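PDB 4D9I: diaminopropionate ammonia-lyase from Escherichia coli, which uses pyridoxal 5'-phosphate to break down both L- and D-2,3-diaminopropionate by alpha,beta-elimination, giving pyruvate and ammonia. Local coordinates for residues 112-117 against 182-187; 137-142 against 158-163; 252-257 against 305-310; 226-231 against 369-374; 333-338 against 383-388. One frame throughout, in Å; residues are numbered along the deposited sequence.

Contact 1 of 5, residues 112-117 against 182-187; sequences KMTFAT and HGWEVV
T114 lays its methyl on the indole of W184: CG2 sits 3.5 Å from the centroid of the W184 five-membered ring and only 13° off the ring normal, a CH-pi contact over the face. With OG1 beside the backbone N (chi1 -57°), CG2 falls anti to that N and the methyl meets the ring. CB of H182 covers the opposite face. Two residues on, A116 CB packs on the six-membered part, 3.8 Å from W184 CE3. The other side of the sheet carries F115, whose CD1 lies 3.6 Å from V187 CG2 and also meets the CB of E185; ring and carboxylate planes are 59° apart. Parallel strands 114-118 and 185-186 pair through E185 N to T114 O, A116 N to E185 O (2.7 Å) and V187 N to A116 O. Water 1 extends the ladder by accepting from T114 N and donating to G183 O. Just beyond strand 185-186, V187 O accepts from the hydroxyl of T117, with OG1 to O at 2.8 Å; H123 NE2 also bonds that oxygen. Two side chains thus grip one buried carbonyl, tying the chain just after the short edge strand to strand 114-118 and helix 122-133.

Contact 2 of 5, residues 137-142 against 158-163; sequences NAVIYM and GAECIV
A159 meets A138 methyl to methyl, CB to CB 3.9 Å, just as the chain turns in from G158, whose carbonyl takes a weak bond from water 2; that water accepts from N137 ND2 and A138 N. E160 then starts the ladder: its N donates to A138 O and its carbonyl accepts from I140 N at 2.9 Å. E160 CG touches V139 CG2 at 3.9 Å; beyond it the bend at chi2 (-84°) turns the carboxylate away. With helix 148-155 this pair makes a beta-alpha-beta unit, strands 137-142 and 160-163 running parallel at 19° with the latter outermost in the sheet within this chain. The helix covers the side bearing C161, where SG is anti to the backbone N and reaches the SD of M142 at 3.8 Å; I154 backs both C161 and I140. I162 turns to the other face, beside Y141 and pointing the same way, its CD1 4.2 Å from Y141 CE1. The backbone of I162 bonds twice, N to I140 O and O to M142 N, the latter 2.8 Å. V163 closes the segment with a CA-H...O contact, its CA 3.2 Å from M142 O.

Contact 3 of 5, residues 252-257 against 305-310; sequences NLHSII and CATQFI
T307 sets its methyl squarely over the imidazole of H254, CG2 lying 3.9 Å from the ring centroid and 5° off the normal. At the ring's edge H254 NE2 donates to Q308 OE1 at 2.7 Å; the oxygen is in the imidazole plane, yet the ring nitrogen stands well above the amide's own plane, the two planes being 72° apart. S255 and T307 also bond to each other where the parallel pair 254-260 and 308-312 begins. S255 N donates to T307 OG1 (2.9 Å), and T307 N in turn to S255 OG (3.0 Å), which chi1 of 56° places between the backbone N and carbonyl carbon. Regular strand pairing follows, I257 N to Q308 O and I310 N to I257 O (2.7 Å). On the sheet face that carries Q308, I256 CG2 lies a tight 3.4 Å from I310 CD1. Since Q308 NE2 donates to D12 OD1 and K362 O, both ends of the buried amide are used, which probably fixes its flip and is consistent with a proton on H254 NE2.

Contact 4 of 5, residues 226-231 against 369-374; sequences HVLLQA and AVVLVI
H226 and V371 pair at the middle of the larger sheet, where the parallel strands 226-230 and 370-375 of this fold type II, pyridoxal-phosphate enzyme lie side by side at 20°. From CB outward, H226 first rests on V371 CG1, CB to CG1 being 4.0 Å; ND1 and CE1 then come near the methyl of A369, CE1 to CB being 3.8 Å. NE2 makes a weak bond to L363 O, and H254 of the adjoining strand stacks on the ring. The backbone ladder is H226 N to V370 O, L372 N to H226 O and L228 N to L372 O, each near 3.1 Å. V227 and L372 stand side by side on one face, where V227 touches L244 of helix 235-248; L228 CD1 meets V371 CG1 at 3.8 Å on the other face, which helix 338-352 covers. Beyond L228 the strands splay, and water 5 steps in, accepting from I374 N at 2.8 Å. The splayed end is bridged by Q230, bent sharply at chi2 (-89°), whose side chain crosses that of I374 at about a right angle. Q230 NE2 donates to S339 O and also to I374 O, the latter at 2.9 Å with the oxygen 11° out of the amide plane.

Contact 5 of 5, residues 333-338 against 383-388; sequences RIISGE and KHYREV
Y385 drives its ring in against the 333-338 loop, and this is the close-fitting half of the contact. I335 crosses it at about a right angle, CG2 lying over one face, off centre toward the rim and 3.8 Å from CZ, while I335 CD1 touches OH at 3.6 Å. The carbonyl of S336 comes to the ring edge, O to CE1 3.3 Å, and this buried oxygen has no polar partner in the model. CG anti to the backbone N (chi1 -178°) sends the ring off helix 382-389 to the loop. Water 7 then accepts from Y385 OH (2.7 Å) and S336 N and donates to I334 O. The looser half lies at the two arginines, where R333 NH2 stays 4.4 Å from R386 NH2. Water 6 makes only weak bonds to both, and each has a firmer partner on the second subunit: N326 OD1 for R333, P327 O for R386. At the far end E338 OE1 approaches H384 NE2 to 2.9 Å, and H384 ND1 bonds K393 NZ. Helix 382-389 thus packs on the loop before helix 338-352, with R333, Y385 and R386 reaching N326 and P327 of the second subunit at the homodimer interface.

Contacts 1 and 2 share one parallel sheet, with strand 114-118 bonded to 137-142 through F115 O to V139 N (2.8 Å) and T117 O to Y141 N (2.7 Å). Contacts 3 and 4 do likewise in the larger sheet, where V227 O accepts from I256 N at 2.8 Å. The two sheets lie on opposite sides of the chain's centre, contacts 2 and 4 having centres 33 Å apart. The active site, as in other fold type II enzymes, lies between them: D120, the probable proton acceptor for L-diaminopropionate, is about 5 Å from the side chain of M142 and about 11 Å from that of Q230. Contact 5 approaches contact 4 to about 6 Å between nearest atoms, and its R333, Y385 and R386 bond to the second subunit.

Contact 1 of 5, residues 112-117 against 182-187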
# COMPACT_ATOMS: atom_id res chain seq x y z
N LYS B 112 8.48 -19.75 -41.89
CA LYS B 112 8.44 -18.88 -40.72
C LYS B 112 7.69 -17.58 -41.02
O LYS B 112 7.80 -17.02 -42.12
CB LYS B 112 9.85 -18.62 -40.17
CG LYS B 112 10.25 -19.58 -39.05
N MET B 113 6.92 -17.13 -40.03
CA MET B 113 6.17 -15.87 -40.08
C MET B 113 6.88 -14.80 -39.24
O MET B 113 7.54 -15.13 -38.25
CB MET B 113 4.74 -16.06 -39.53
CG MET B 113 3.81 -16.92 -40.38
SD MET B 113 2.08 -16.85 -39.82
CE MET B 113 1.54 -15.31 -40.58
N THR B 114 6.74 -13.54 -39.64
CA THR B 114 7.22 -12.41 -38.85
C THR B 114 6.05 -11.52 -38.50
O THR B 114 5.37 -10.99 -39.39
CB THR B 114 8.31 -11.62 -39.60
OG1 THR B 114 9.37 -12.51 -39.93
CG2 THR B 114 8.85 -10.49 -38.73
N PHE B 115 5.79 -11.39 -37.20
CA PHE B 115 4.68 -10.58 -36.71
C PHE B 115 5.15 -9.19 -36.33
O PHE B 115 6.03 -9.04 -35.49
CB PHE B 115 4.01 -11.25 -35.51
CG PHE B 115 3.41 -12.57 -35.85
CD1 PHE B 115 2.29 -12.65 -36.65
CD2 PHE B 115 4.00 -13.75 -35.39
CE1 PHE B 115 1.73 -13.87 -36.99
CE2 PHE B 115 3.46 -14.98 -35.73
CZ PHE B 115 2.32 -15.05 -36.52
N ALA B 116 4.51 -8.18 -36.91
CA ALA B 116 4.93 -6.79 -36.71
C ALA B 116 3.86 -5.99 -35.97
O ALA B 116 2.67 -6.06 -36.29
CB ALA B 116 5.27 -6.14 -38.04
N THR B 117 4.30 -5.23 -34.96
CA THR B 117 3.36 -4.65 -34.02
C THR B 117 3.89 -3.35 -33.42
O THR B 117 5.07 -3.25 -33.11
CB THR B 117 3.08 -5.67 -32.90
OG1 THR B 117 2.40 -6.80 -33.47
CG2 THR B 117 2.24 -5.08 -31.79
N HIS B 182 8.50 -5.46 -46.05
CA HIS B 182 9.21 -6.71 -45.76
C HIS B 182 8.40 -7.99 -45.86
O HIS B 182 8.97 -9.08 -45.77
CB HIS B 182 9.85 -6.65 -44.38
CG HIS B 182 10.98 -5.66 -44.27
ND1 HIS B 182 10.90 -4.55 -43.51
CD2 HIS B 182 12.25 -5.66 -44.84
CE1 HIS B 182 12.05 -3.86 -43.59
NE2 HIS B 182 12.88 -4.54 -44.40
N GLY B 183 7.09 -7.89 -46.03
CA GLY B 183 6.23 -9.07 -46.00
C GLY B 183 5.92 -9.55 -44.58
O GLY B 183 5.70 -10.74 -44.35
N TRP B 184 5.91 -8.63 -43.62
CA TRP B 184 5.54 -8.99 -42.24
C TRP B 184 4.05 -8.98 -42.07
O TRP B 184 3.33 -8.32 -42.81
CB TRP B 184 6.21 -8.06 -41.23
CG TRP B 184 7.72 -8.08 -41.30
CD1 TRP B 184 8.54 -9.05 -41.87
CD2 TRP B 184 8.64 -7.07 -40.76
NE1 TRP B 184 9.85 -8.73 -41.72
CE2 TRP B 184 9.99 -7.56 -41.06
CE3 TRP B 184 8.49 -5.87 -40.08
CZ2 TRP B 184 11.12 -6.85 -40.70
CZ3 TRP B 184 9.64 -5.16 -39.71
CH2 TRP B 184 10.93 -5.64 -40.02
N GLU B 185 3.58 -9.73 -41.08
CA GLU B 185 2.18 -9.75 -40.71
C GLU B 185 1.93 -8.77 -39.56
O GLU B 185 2.40 -8.98 -38.43
CB GLU B 185 1.77 -11.16 -40.30
CG GLU B 185 0.27 -11.34 -40.10
CD GLU B 185 -0.49 -11.49 -41.41
OE1 GLU B 185 0.03 -12.15 -42.31
OE2 GLU B 185 -1.60 -10.96 -41.54
N VAL B 186 1.21 -7.69 -39.86
CA VAL B 186 0.81 -6.70 -38.85
C VAL B 186 -0.21 -7.29 -37.87
O VAL B 186 -1.26 -7.78 -38.29
CB VAL B 186 0.19 -5.46 -39.52
CG1 VAL B 186 -0.34 -4.49 -38.48
CG2 VAL B 186 1.20 -4.77 -40.42
N VAL B 187 0.11 -7.23 -36.57
CA VAL B 187 -0.83 -7.65 -35.53
C VAL B 187 -1.11 -6.47 -34.57
O VAL B 187 -0.32 -6.21 -33.66
CB VAL B 187 -0.32 -8.90 -34.76
CG1 VAL B 187 -1.33 -9.35 -33.71
CG2 VAL B 187 -0.01 -10.03 -35.75
O HOH W 1 5.42 -12.94 -42.24

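Contact 2 of 5, residues 137-142 against 158-163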
# COMPACT_ATOMS: atom_id res chain seq x y z
N ASN B 137 9.01 -15.18 -35.66
CA ASN B 137 9.67 -13.90 -35.39
C ASN B 137 8.69 -12.78 -35.06
O ASN B 137 7.54 -12.80 -35.49
CB ASN B 137 10.56 -13.50 -36.57
CG ASN B 137 11.75 -14.42 -36.72
OD1 ASN B 137 11.85 -15.17 -37.68
ND2 ASN B 137 12.66 -14.38 -35.76
N ALA B 138 9.14 -11.81 -34.26
CA ALA B 138 8.34 -10.63 -33.99
C ALA B 138 9.17 -9.35 -34.06
O ALA B 138 10.33 -9.33 -33.65
CB ALA B 138 7.63 -10.76 -32.65
N VAL B 139 8.57 -8.28 -34.57
CA VAL B 139 9.22 -6.97 -34.65
C VAL B 139 8.29 -5.92 -34.03
O VAL B 139 7.25 -5.59 -34.60
CB VAL B 139 9.65 -6.60 -36.10
CG1 VAL B 139 10.41 -5.27 -36.12
CG2 VAL B 139 10.53 -7.68 -36.70
N ILE B 140 8.65 -5.44 -32.85
CA ILE B 140 7.80 -4.52 -32.09
C ILE B 140 8.31 -3.07 -32.19
O ILE B 140 9.50 -2.80 -32.00
CB ILE B 140 7.71 -4.95 -30.60
CG1 ILE B 140 7.38 -6.45 -30.46
CG2 ILE B 140 6.73 -4.09 -29.83
CD1 ILE B 140 6.18 -6.97 -31.24
N TYR B 141 7.41 -2.15 -32.50
CA TYR B 141 7.74 -0.72 -32.44
C TYR B 141 7.09 -0.08 -31.19
O TYR B 141 5.94 -0.37 -30.86
CB TYR B 141 7.32 -0.01 -33.73
CG TYR B 141 8.09 -0.44 -34.97
CD1 TYR B 141 8.76 -1.66 -35.02
CD2 TYR B 141 8.13 0.37 -36.10
CE1 TYR B 141 9.46 -2.06 -36.14
CE2 TYR B 141 8.83 -0.02 -37.24
CZ TYR B 141 9.49 -1.24 -37.25
OH TYR B 141 10.18 -1.65 -38.37
N MET B 142 7.84 0.78 -30.50
CA MET B 142 7.31 1.54 -29.36
C MET B 142 7.55 3.05 -29.58
O MET B 142 8.57 3.43 -30.15
CB MET B 142 7.93 1.05 -28.04
CG MET B 142 7.67 -0.42 -27.71
SD MET B 142 8.16 -0.85 -26.03
CE MET B 142 6.86 -0.01 -25.12
N GLY B 158 13.03 -12.31 -27.10
CA GLY B 158 13.70 -12.67 -28.35
C GLY B 158 13.21 -11.94 -29.58
O GLY B 158 13.58 -12.28 -30.69
N ALA B 159 12.38 -10.92 -29.37
CA ALA B 159 11.81 -10.12 -30.43
C ALA B 159 12.64 -8.85 -30.60
O ALA B 159 13.33 -8.45 -29.67
CB ALA B 159 10.37 -9.75 -30.06
N GLU B 160 12.57 -8.22 -31.76
CA GLU B 160 13.20 -6.92 -31.94
C GLU B 160 12.28 -5.88 -31.35
O GLU B 160 11.05 -6.07 -31.32
CB GLU B 160 13.44 -6.59 -33.41
CG GLU B 160 13.66 -7.79 -34.31
CD GLU B 160 15.09 -8.28 -34.32
OE1 GLU B 160 15.54 -8.71 -35.40
OE2 GLU B 160 15.75 -8.24 -33.26
N CYS B 161 12.86 -4.79 -30.87
CA CYS B 161 12.07 -3.72 -30.29
C CYS B 161 12.72 -2.36 -30.50
O CYS B 161 13.77 -2.06 -29.94
CB CYS B 161 11.80 -3.97 -28.81
SG CYS B 161 10.61 -2.80 -28.13
N ILE B 162 12.05 -1.54 -31.31
CA ILE B 162 12.58 -0.27 -31.78
C ILE B 162 11.74 0.86 -31.18
O ILE B 162 10.52 0.87 -31.32
CB ILE B 162 12.58 -0.21 -33.32
CG1 ILE B 162 13.68 -1.10 -33.92
CG2 ILE B 162 12.79 1.21 -33.84
CD1 ILE B 162 13.23 -2.46 -34.43
N VAL B 163 12.40 1.77 -30.47
CA VAL B 163 11.74 2.95 -29.92
C VAL B 163 11.88 4.07 -30.95
O VAL B 163 12.99 4.47 -31.29
CB VAL B 163 12.35 3.40 -28.57
CG1 VAL B 163 11.59 4.60 -27.99
CG2 VAL B 163 12.36 2.26 -27.57
O HOH W 2 11.69 -12.44 -33.43

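Contact 3 of 5, residues 252-257 against 305-310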
# COMPACT_ATOMS: atom_id res chain seq x y z
N ASN B 252 -29.83 -5.49 -17.78
CA ASN B 252 -29.53 -5.78 -16.36
C ASN B 252 -28.08 -5.63 -15.94
O ASN B 252 -27.68 -6.07 -14.85
CB ASN B 252 -30.01 -7.17 -15.94
CG ASN B 252 -31.41 -7.46 -16.37
OD1 ASN B 252 -31.66 -8.47 -17.02
ND2 ASN B 252 -32.33 -6.56 -16.05
N LEU B 253 -27.28 -5.01 -16.79
CA LEU B 253 -25.90 -4.76 -16.43
C LEU B 253 -25.57 -3.28 -16.59
O LEU B 253 -25.62 -2.73 -17.70
CB LEU B 253 -24.94 -5.66 -17.21
CG LEU B 253 -23.45 -5.63 -16.86
CD1 LEU B 253 -23.16 -5.79 -15.36
CD2 LEU B 253 -22.71 -6.69 -17.67
N HIS B 254 -25.23 -2.65 -15.48
CA HIS B 254 -24.89 -1.24 -15.51
C HIS B 254 -23.42 -1.12 -15.80
O HIS B 254 -22.59 -1.23 -14.91
CB HIS B 254 -25.28 -0.55 -14.21
CG HIS B 254 -25.16 0.96 -14.28
ND1 HIS B 254 -26.17 1.77 -13.94
CD2 HIS B 254 -24.10 1.78 -14.67
CE1 HIS B 254 -25.78 3.05 -14.10
NE2 HIS B 254 -24.52 3.06 -14.56
N SER B 255 -23.10 -0.93 -17.08
CA SER B 255 -21.72 -0.90 -17.50
C SER B 255 -21.23 0.52 -17.63
O SER B 255 -21.91 1.38 -18.21
CB SER B 255 -21.54 -1.64 -18.84
OG SER B 255 -22.40 -1.10 -19.83
N ILE B 256 -20.03 0.75 -17.13
CA ILE B 256 -19.43 2.06 -17.11
C ILE B 256 -18.06 1.96 -17.77
O ILE B 256 -17.19 1.24 -17.29
CB ILE B 256 -19.28 2.59 -15.65
CG1 ILE B 256 -20.64 2.67 -14.95
CG2 ILE B 256 -18.67 3.97 -15.67
CD1 ILE B 256 -20.55 2.55 -13.43
N ILE B 257 -17.88 2.72 -18.85
CA ILE B 257 -16.62 2.79 -19.59
C ILE B 257 -15.81 3.95 -19.02
O ILE B 257 -16.35 5.06 -18.82
CB ILE B 257 -16.89 3.02 -21.09
CG1 ILE B 257 -18.02 2.09 -21.58
CG2 ILE B 257 -15.62 2.84 -21.92
CD1 ILE B 257 -17.83 0.61 -21.29
N CYS B 305 -24.46 -1.00 -26.15
CA CYS B 305 -24.68 -1.72 -24.90
C CYS B 305 -24.14 -1.07 -23.62
O CYS B 305 -24.55 -1.46 -22.52
CB CYS B 305 -24.14 -3.15 -25.03
SG CYS B 305 -25.19 -4.22 -26.03
N ALA B 306 -23.22 -0.12 -23.75
CA ALA B 306 -22.67 0.57 -22.57
C ALA B 306 -23.71 1.47 -21.91
O ALA B 306 -24.47 2.15 -22.59
CB ALA B 306 -21.44 1.37 -22.94
N THR B 307 -23.75 1.49 -20.58
CA THR B 307 -24.76 2.30 -19.91
C THR B 307 -24.28 3.75 -19.82
O THR B 307 -25.04 4.67 -20.11
CB THR B 307 -25.09 1.76 -18.50
OG1 THR B 307 -25.22 0.33 -18.56
CG2 THR B 307 -26.41 2.38 -17.99
N GLN B 308 -23.01 3.92 -19.45
CA GLN B 308 -22.44 5.23 -19.23
C GLN B 308 -20.98 5.31 -19.65
O GLN B 308 -20.27 4.31 -19.66
CB GLN B 308 -22.55 5.60 -17.75
CG GLN B 308 -23.91 6.15 -17.36
CD GLN B 308 -24.13 6.15 -15.86
OE1 GLN B 308 -23.40 5.51 -15.11
NE2 GLN B 308 -25.15 6.87 -15.41
N PHE B 309 -20.55 6.51 -20.00
CA PHE B 309 -19.15 6.78 -20.28
C PHE B 309 -18.63 7.75 -19.22
O PHE B 309 -19.33 8.69 -18.87
CB PHE B 309 -19.01 7.41 -21.65
CG PHE B 309 -19.69 6.63 -22.74
CD1 PHE B 309 -20.81 7.15 -23.37
CD2 PHE B 309 -19.22 5.39 -23.13
CE1 PHE B 309 -21.45 6.44 -24.39
CE2 PHE B 309 -19.85 4.67 -24.14
CZ PHE B 309 -20.97 5.20 -24.76
N ILE B 310 -17.42 7.51 -18.73
CA ILE B 310 -16.76 8.42 -17.79
C ILE B 310 -15.46 8.96 -18.38
O ILE B 310 -14.64 8.20 -18.92
CB ILE B 310 -16.48 7.75 -16.42
CG1 ILE B 310 -17.78 7.60 -15.63
CG2 ILE B 310 -15.47 8.57 -15.61
CD1 ILE B 310 -17.64 6.91 -14.28
O HOH W 3 -24.34 -3.01 -20.14
O HOH W 4 -27.61 -0.91 -19.24

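Contact 4 of 5, residues 226-231 against 369-374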
# COMPACT_ATOMS: atom_id res chain seq x y z
N HIS B 226 -23.06 -4.19 -11.76
CA HIS B 226 -22.23 -3.21 -12.48
C HIS B 226 -20.97 -3.81 -13.01
O HIS B 226 -20.48 -4.81 -12.46
CB HIS B 226 -21.82 -2.07 -11.53
CG HIS B 226 -22.97 -1.25 -11.03
ND1 HIS B 226 -23.88 -1.74 -10.17
CD2 HIS B 226 -23.36 0.05 -11.32
CE1 HIS B 226 -24.81 -0.80 -9.90
NE2 HIS B 226 -24.50 0.30 -10.61
N VAL B 227 -20.42 -3.21 -14.07
CA VAL B 227 -19.04 -3.45 -14.48
C VAL B 227 -18.39 -2.14 -14.93
O VAL B 227 -19.00 -1.33 -15.66
CB VAL B 227 -18.92 -4.58 -15.55
CG1 VAL B 227 -19.65 -4.22 -16.84
CG2 VAL B 227 -17.45 -4.92 -15.82
N LEU B 228 -17.18 -1.90 -14.42
CA LEU B 228 -16.37 -0.78 -14.86
C LEU B 228 -15.30 -1.31 -15.79
O LEU B 228 -14.57 -2.25 -15.44
CB LEU B 228 -15.77 -0.01 -13.68
CG LEU B 228 -16.74 1.07 -13.13
CD1 LEU B 228 -17.84 0.42 -12.29
CD2 LEU B 228 -16.03 2.14 -12.30
N LEU B 229 -15.23 -0.73 -16.97
CA LEU B 229 -14.29 -1.18 -17.97
C LEU B 229 -13.48 0.01 -18.48
O LEU B 229 -14.01 0.92 -19.13
CB LEU B 229 -15.06 -1.87 -19.13
CG LEU B 229 -15.80 -3.18 -18.80
CD1 LEU B 229 -16.70 -3.61 -19.97
CD2 LEU B 229 -14.81 -4.29 -18.46
N GLN B 230 -12.18 0.01 -18.20
CA GLN B 230 -11.28 1.04 -18.72
C GLN B 230 -11.09 0.83 -20.22
O GLN B 230 -11.04 -0.31 -20.68
CB GLN B 230 -9.93 1.06 -17.98
CG GLN B 230 -9.11 -0.23 -18.00
CD GLN B 230 -9.47 -1.15 -16.83
OE1 GLN B 230 -10.53 -1.74 -16.82
NE2 GLN B 230 -8.58 -1.25 -15.86
N ALA B 231 -10.98 1.91 -20.98
CA ALA B 231 -10.95 1.79 -22.44
C ALA B 231 -9.93 2.68 -23.09
O ALA B 231 -9.97 3.91 -22.94
CB ALA B 231 -12.32 2.05 -23.02
N ALA B 369 -25.44 -2.95 -4.70
CA ALA B 369 -24.56 -3.07 -5.88
C ALA B 369 -23.45 -4.11 -5.74
O ALA B 369 -22.77 -4.18 -4.71
CB ALA B 369 -24.00 -1.72 -6.29
N VAL B 370 -23.30 -4.91 -6.79
CA VAL B 370 -22.22 -5.87 -6.92
C VAL B 370 -21.37 -5.45 -8.13
O VAL B 370 -21.83 -5.51 -9.30
CB VAL B 370 -22.77 -7.31 -7.07
CG1 VAL B 370 -21.65 -8.30 -7.23
CG2 VAL B 370 -23.63 -7.67 -5.86
N VAL B 371 -20.14 -5.02 -7.86
CA VAL B 371 -19.38 -4.25 -8.85
C VAL B 371 -18.13 -5.00 -9.30
O VAL B 371 -17.21 -5.21 -8.53
CB VAL B 371 -19.04 -2.85 -8.31
CG1 VAL B 371 -18.41 -1.98 -9.40
CG2 VAL B 371 -20.28 -2.15 -7.74
N LEU B 372 -18.13 -5.41 -10.57
CA LEU B 372 -17.03 -6.09 -11.19
C LEU B 372 -16.06 -5.06 -11.74
O LEU B 372 -16.44 -4.18 -12.51
CB LEU B 372 -17.54 -7.04 -12.30
CG LEU B 372 -16.49 -7.73 -13.19
CD1 LEU B 372 -15.49 -8.53 -12.38
CD2 LEU B 372 -17.19 -8.64 -14.21
N VAL B 373 -14.81 -5.16 -11.32
CA VAL B 373 -13.74 -4.26 -11.78
C VAL B 373 -12.69 -5.15 -12.41
O VAL B 373 -12.49 -6.28 -11.95
CB VAL B 373 -13.15 -3.48 -10.58
CG1 VAL B 373 -12.00 -2.58 -10.98
CG2 VAL B 373 -14.25 -2.62 -9.94
N ILE B 374 -12.04 -4.67 -13.47
CA ILE B 374 -10.93 -5.39 -14.07
C ILE B 374 -9.62 -4.66 -13.82
O ILE B 374 -9.47 -3.49 -14.21
CB ILE B 374 -11.13 -5.61 -15.60
CG1 ILE B 374 -12.56 -6.04 -15.95
CG2 ILE B 374 -10.05 -6.55 -16.13
CD1 ILE B 374 -13.02 -7.41 -15.45
O HOH W 5 -12.05 -1.99 -14.35

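Contact 5 of 5, residues 333-338 against 383-388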
# COMPACT_ATOMS: atom_id res chain seq x y z
N ARG B 333 -4.67 -7.79 -1.07
CA ARG B 333 -3.90 -6.74 -1.72
C ARG B 333 -3.70 -7.09 -3.20
O ARG B 333 -3.51 -8.25 -3.52
CB ARG B 333 -2.53 -6.67 -1.04
CG ARG B 333 -1.51 -5.76 -1.72
CD ARG B 333 -0.44 -5.38 -0.71
NE ARG B 333 0.78 -4.91 -1.37
CZ ARG B 333 1.85 -5.68 -1.54
NH1 ARG B 333 1.86 -6.91 -1.03
NH2 ARG B 333 2.95 -5.21 -2.11
N ILE B 334 -3.72 -6.08 -4.08
CA ILE B 334 -3.61 -6.27 -5.53
C ILE B 334 -2.61 -5.26 -6.10
O ILE B 334 -2.67 -4.06 -5.79
CB ILE B 334 -5.00 -6.10 -6.23
CG1 ILE B 334 -5.99 -7.19 -5.75
CG2 ILE B 334 -4.85 -6.07 -7.74
CD1 ILE B 334 -7.45 -6.96 -6.13
N ILE B 335 -1.66 -5.75 -6.90
CA ILE B 335 -0.65 -4.89 -7.53
C ILE B 335 -1.25 -4.52 -8.89
O ILE B 335 -1.45 -5.39 -9.75
CB ILE B 335 0.70 -5.62 -7.72
CG1 ILE B 335 1.24 -6.18 -6.38
CG2 ILE B 335 1.71 -4.71 -8.39
CD1 ILE B 335 1.28 -5.19 -5.23
N SER B 336 -1.56 -3.24 -9.06
CA SER B 336 -2.30 -2.76 -10.23
C SER B 336 -1.60 -1.52 -10.80
O SER B 336 -1.39 -0.53 -10.08
CB SER B 336 -3.74 -2.41 -9.83
OG SER B 336 -4.57 -2.20 -10.96
N GLY B 337 -1.31 -1.57 -12.10
CA GLY B 337 -0.64 -0.47 -12.80
C GLY B 337 -1.58 0.69 -13.03
O GLY B 337 -2.77 0.58 -12.75
N GLU B 338 -1.07 1.78 -13.58
CA GLU B 338 -1.90 2.97 -13.76
C GLU B 338 -3.21 2.72 -14.52
O GLU B 338 -4.32 3.03 -14.01
CB GLU B 338 -1.09 4.08 -14.43
CG GLU B 338 -1.75 5.44 -14.29
CD GLU B 338 -0.87 6.56 -14.79
OE1 GLU B 338 0.18 6.28 -15.38
OE2 GLU B 338 -1.23 7.73 -14.59
N LYS B 383 9.17 1.40 -11.66
CA LYS B 383 9.63 2.74 -11.30
C LYS B 383 8.42 3.63 -11.02
O LYS B 383 8.29 4.19 -9.94
CB LYS B 383 10.45 3.34 -12.45
CG LYS B 383 11.35 4.50 -12.07
CD LYS B 383 12.35 4.75 -13.20
CE LYS B 383 13.22 5.96 -12.93
NZ LYS B 383 12.39 7.15 -12.57
N HIS B 384 7.52 3.71 -12.00
CA HIS B 384 6.28 4.49 -11.89
C HIS B 384 5.38 3.97 -10.78
O HIS B 384 4.76 4.75 -10.02
CB HIS B 384 5.59 4.48 -13.26
CG HIS B 384 4.26 5.18 -13.28
ND1 HIS B 384 4.14 6.52 -13.25
CD2 HIS B 384 2.96 4.67 -13.31
CE1 HIS B 384 2.84 6.85 -13.26
NE2 HIS B 384 2.11 5.71 -13.30
N TYR B 385 5.26 2.64 -10.71
CA TYR B 385 4.38 2.03 -9.71
C TYR B 385 4.80 2.49 -8.30
O TYR B 385 3.98 2.95 -7.51
CB TYR B 385 4.42 0.50 -9.78
CG TYR B 385 3.48 -0.12 -8.76
CD1 TYR B 385 2.11 -0.16 -9.01
CD2 TYR B 385 3.95 -0.61 -7.55
CE1 TYR B 385 1.22 -0.69 -8.08
CE2 TYR B 385 3.08 -1.15 -6.61
CZ TYR B 385 1.74 -1.18 -6.86
OH TYR B 385 0.90 -1.71 -5.95
N ARG B 386 6.10 2.40 -8.02
CA ARG B 386 6.61 2.73 -6.69
C ARG B 386 6.60 4.25 -6.44
O ARG B 386 6.34 4.70 -5.31
CB ARG B 386 7.99 2.12 -6.46
CG ARG B 386 7.97 0.59 -6.36
CD ARG B 386 6.94 0.09 -5.35
NE ARG B 386 6.71 -1.35 -5.47
CZ ARG B 386 6.06 -2.09 -4.58
NH1 ARG B 386 5.57 -1.53 -3.47
NH2 ARG B 386 5.89 -3.39 -4.80
N GLU B 387 6.86 5.03 -7.49
CA GLU B 387 6.69 6.48 -7.39
C GLU B 387 5.26 6.87 -6.96
O GLU B 387 5.06 7.75 -6.11
CB GLU B 387 7.12 7.18 -8.70
CG GLU B 387 8.62 7.28 -8.83
CD GLU B 387 9.13 7.55 -10.24
OE1 GLU B 387 8.33 7.60 -11.20
OE2 GLU B 387 10.34 7.70 -10.39
N VAL B 388 4.26 6.16 -7.50
CA VAL B 388 2.87 6.41 -7.10
C VAL B 388 2.57 5.93 -5.66
O VAL B 388 2.06 6.70 -4.83
CB VAL B 388 1.85 5.79 -8.09
CG1 VAL B 388 0.40 5.95 -7.59
CG2 VAL B 388 1.99 6.41 -9.48
O HOH W 6 4.79 -6.44 -4.23
O HOH W 7 -1.72 -1.75 -6.62